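Long-range contact in putative glycosyl hydrolase (Bacteroides thetaiotaomicron VPI-5482, PDB 3K11), which is of unproven function but probably acts as a hydrolase on glycosidic substrates: residues Tyr225-Val230 / Glu284-Arg289. Numbering follows the deposited sequence.
Sequences YLAEAV and EDYPQR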
loop_
_atom_site.group_PDB
_atom_site.type_symbol
_atom_site.label_atom_id
_atom_site.label_comp_id
_atom_site.label_asym_id
_atom_site.label_seq_id
_atom_site.Cartn_x
_atom_site.Cartn_y
_atom_site.Cartn_z
ATOM N N TYR A 225 -28.897 -28.299 -11.702
ATOM C CA TYR A 225 -27.689 -27.588 -12.123
ATOM C C TYR A 225 -27.628 -26.154 -11.581
ATOM O O TYR A 225 -26.557 -25.660 -11.242
ATOM C CB TYR A 225 -27.490 -27.706 -13.644
ATOM C CG TYR A 225 -27.201 -29.122 -14.129
ATOM C CD1 TYR A 225 -26.458 -30.023 -13.378
ATOM C CD2 TYR A 225 -27.603 -29.534 -15.377
ATOM C CE1 TYR A 225 -26.207 -31.310 -13.840
ATOM C CE2 TYR A 225 -27.352 -30.803 -15.835
ATOM C CZ TYR A 225 -26.634 -31.680 -15.063
ATOM O OH TYR A 225 -26.364 -32.961 -15.501
ATOM N N LEU A 226 -28.759 -25.467 -11.481
ATOM C CA LEU A 226 -28.755 -24.172 -10.780
ATOM C C LEU A 226 -28.245 -24.331 -9.359
ATOM O O LEU A 226 -27.455 -23.550 -8.909
ATOM C CB LEU A 226 -30.171 -23.532 -10.764
ATOM C CG LEU A 226 -30.785 -22.987 -12.061
ATOM C CD1 LEU A 226 -32.286 -22.576 -11.856
ATOM C CD2 LEU A 226 -29.980 -21.810 -12.664
ATOM N N ALA A 227 -28.706 -25.357 -8.655
ATOM C CA ALA A 227 -28.295 -25.546 -7.294
ATOM C C ALA A 227 -26.835 -25.893 -7.202
ATOM O O ALA A 227 -26.158 -25.411 -6.307
ATOM C CB ALA A 227 -29.170 -26.588 -6.579
ATOM N N GLU A 228 -26.338 -26.749 -8.102
ATOM C CA GLU A 228 -24.909 -27.128 -8.060
ATOM C C GLU A 228 -24.021 -25.956 -8.403
ATOM O O GLU A 228 -22.997 -25.748 -7.746
ATOM C CB GLU A 228 -24.642 -28.298 -8.988
ATOM C CG GLU A 228 -23.198 -28.845 -8.939
ATOM C CD GLU A 228 -22.817 -29.431 -7.589
ATOM O OE1 GLU A 228 -23.714 -29.695 -6.744
ATOM O OE2 GLU A 228 -21.608 -29.648 -7.387
ATOM N N ALA A 229 -24.420 -25.152 -9.386
ATOM C CA ALA A 229 -23.643 -23.937 -9.718
ATOM C C ALA A 229 -23.499 -22.996 -8.523
ATOM O O ALA A 229 -22.396 -22.510 -8.193
ATOM C CB ALA A 229 -24.273 -23.232 -10.925
ATOM N N VAL A 230 -24.613 -22.756 -7.836
ATOM C CA VAL A 230 -24.598 -21.930 -6.619
ATOM C C VAL A 230 -23.763 -22.543 -5.473
ATOM O O VAL A 230 -22.996 -21.856 -4.789
ATOM C CB VAL A 230 -26.037 -21.599 -6.165
ATOM C CG1 VAL A 230 -26.067 -20.918 -4.780
ATOM C CG2 VAL A 230 -26.692 -20.652 -7.225
ATOM N N GLU A 284 -34.167 -14.118 -11.170
ATOM C CA GLU A 284 -33.963 -12.996 -10.278
ATOM C C GLU A 284 -34.502 -13.246 -8.883
ATOM O O GLU A 284 -34.042 -12.615 -7.958
ATOM C CB GLU A 284 -34.577 -11.739 -10.850
ATOM C CG GLU A 284 -33.901 -11.382 -12.160
ATOM C CD GLU A 284 -33.754 -9.898 -12.366
ATOM O OE1 GLU A 284 -34.668 -9.143 -11.960
ATOM O OE2 GLU A 284 -32.721 -9.497 -12.949
ATOM N N ASP A 285 -35.388 -14.235 -8.759
ATOM C CA ASP A 285 -35.929 -14.641 -7.460
ATOM C C ASP A 285 -35.302 -15.931 -6.919
ATOM O O ASP A 285 -35.851 -16.525 -5.981
ATOM C CB ASP A 285 -37.443 -14.736 -7.541
ATOM C CG ASP A 285 -37.923 -15.832 -8.458
ATOM O OD1 ASP A 285 -37.106 -16.463 -9.176
ATOM O OD2 ASP A 285 -39.165 -16.083 -8.460
ATOM N N TYR A 286 -34.147 -16.326 -7.454
ATOM C CA TYR A 286 -33.513 -17.542 -7.002
ATOM C C TYR A 286 -33.177 -17.354 -5.525
ATOM O O TYR A 286 -32.622 -16.306 -5.147
ATOM C CB TYR A 286 -32.298 -17.894 -7.844
ATOM C CG TYR A 286 -31.863 -19.313 -7.580
ATOM C CD1 TYR A 286 -32.511 -20.353 -8.178
ATOM C CD2 TYR A 286 -30.817 -19.597 -6.714
ATOM C CE1 TYR A 286 -32.174 -21.675 -7.923
ATOM C CE2 TYR A 286 -30.438 -20.935 -6.457
ATOM C CZ TYR A 286 -31.133 -21.965 -7.059
ATOM O OH TYR A 286 -30.845 -23.304 -6.841
ATOM N N PRO A 287 -33.477 -18.369 -4.687
ATOM C CA PRO A 287 -33.347 -18.106 -3.243
ATOM C C PRO A 287 -31.951 -17.810 -2.754
ATOM O O PRO A 287 -31.815 -17.062 -1.794
ATOM C CB PRO A 287 -33.944 -19.379 -2.597
ATOM C CG PRO A 287 -33.979 -20.372 -3.616
ATOM C CD PRO A 287 -34.059 -19.700 -4.942
ATOM N N GLN A 288 -30.915 -18.378 -3.384
ATOM C CA GLN A 288 -29.539 -17.995 -2.986
ATOM C C GLN A 288 -28.922 -16.814 -3.793
ATOM O O GLN A 288 -27.755 -16.466 -3.595
ATOM C CB GLN A 288 -28.618 -19.222 -3.087
ATOM C CG GLN A 288 -28.754 -20.216 -1.909
ATOM C CD GLN A 288 -30.165 -20.739 -1.722
ATOM O OE1 GLN A 288 -30.663 -21.543 -2.516
ATOM N NE2 GLN A 288 -30.824 -20.281 -0.638
ATOM N N ARG A 289 -29.678 -16.202 -4.697
ATOM C CA ARG A 289 -29.130 -15.102 -5.476
ATOM C C ARG A 289 -28.590 -13.977 -4.615
ATOM O O ARG A 289 -27.563 -13.407 -4.949
ATOM C CB ARG A 289 -30.137 -14.581 -6.482
ATOM C CG ARG A 289 -29.586 -13.478 -7.453
ATOM C CD ARG A 289 -30.657 -13.079 -8.400
ATOM N NE ARG A 289 -30.258 -12.133 -9.438
ATOM C CZ ARG A 289 -30.236 -10.815 -9.286
ATOM N NH1 ARG A 289 -30.451 -10.253 -8.117
ATOM N NH2 ARG A 289 -29.923 -10.052 -10.301
#
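Leu226 and Val230, one turn apart on helix 222-240, meet Tyr286 and Gln288 of the loop that enters helix 289-304, the backbones standing 7.3 Å apart between the CA atoms of Val230 and Gln288 and 9.0 Å between those of Leu226 and Tyr286. Within a type I beta turn from Tyr286 to Arg289, closed by the bond from Arg289 N to Tyr286 O, both Tyr286 and Gln288 start out toward the helix, and Pro287 suits its second position, where phi is close to -60°. Tyr286 has the largest share of the contact: with CG anti to its backbone N (chi1 -166°), the ring extends across to the helix. Both aliphatic residues meet the ring obliquely from the same side of its plane, Leu226 CB 3.9 Å from Tyr286 CE1 and Val230 CG2 3.8 Å from Tyr286 CE2. Beyond them the hydroxyl comes down on the helix backbone, Tyr286 OH being 3.4 Å from Ala227 CA; the small methyl of Ala227 leaves room for this approach, and the nearby amide of Ala227 is too poorly angled to bond the oxygen. Pro287 CD packs over the opposite face, toward the rim, and the ring is held between its own loop and the helix. Val230 CG1 presses on the aliphatic start of Gln288, 3.5 Å from Gln288 CB, and the bend at chi2 (57°) carries the amide away from the valine. Leu226 and Val230 also touch Leu282, tying the contact to the end of helix 265-281. A serine in place of Tyr286 would probably leave Leu226 and Val230 without their aromatic partner and open a gap between loop and helix. With apolar packing doing the work, the seating of this loop against helix 222-240, consistent with the family's alpha/alpha six-hairpin fold, depends on shape fit rather than on directed polar bonds.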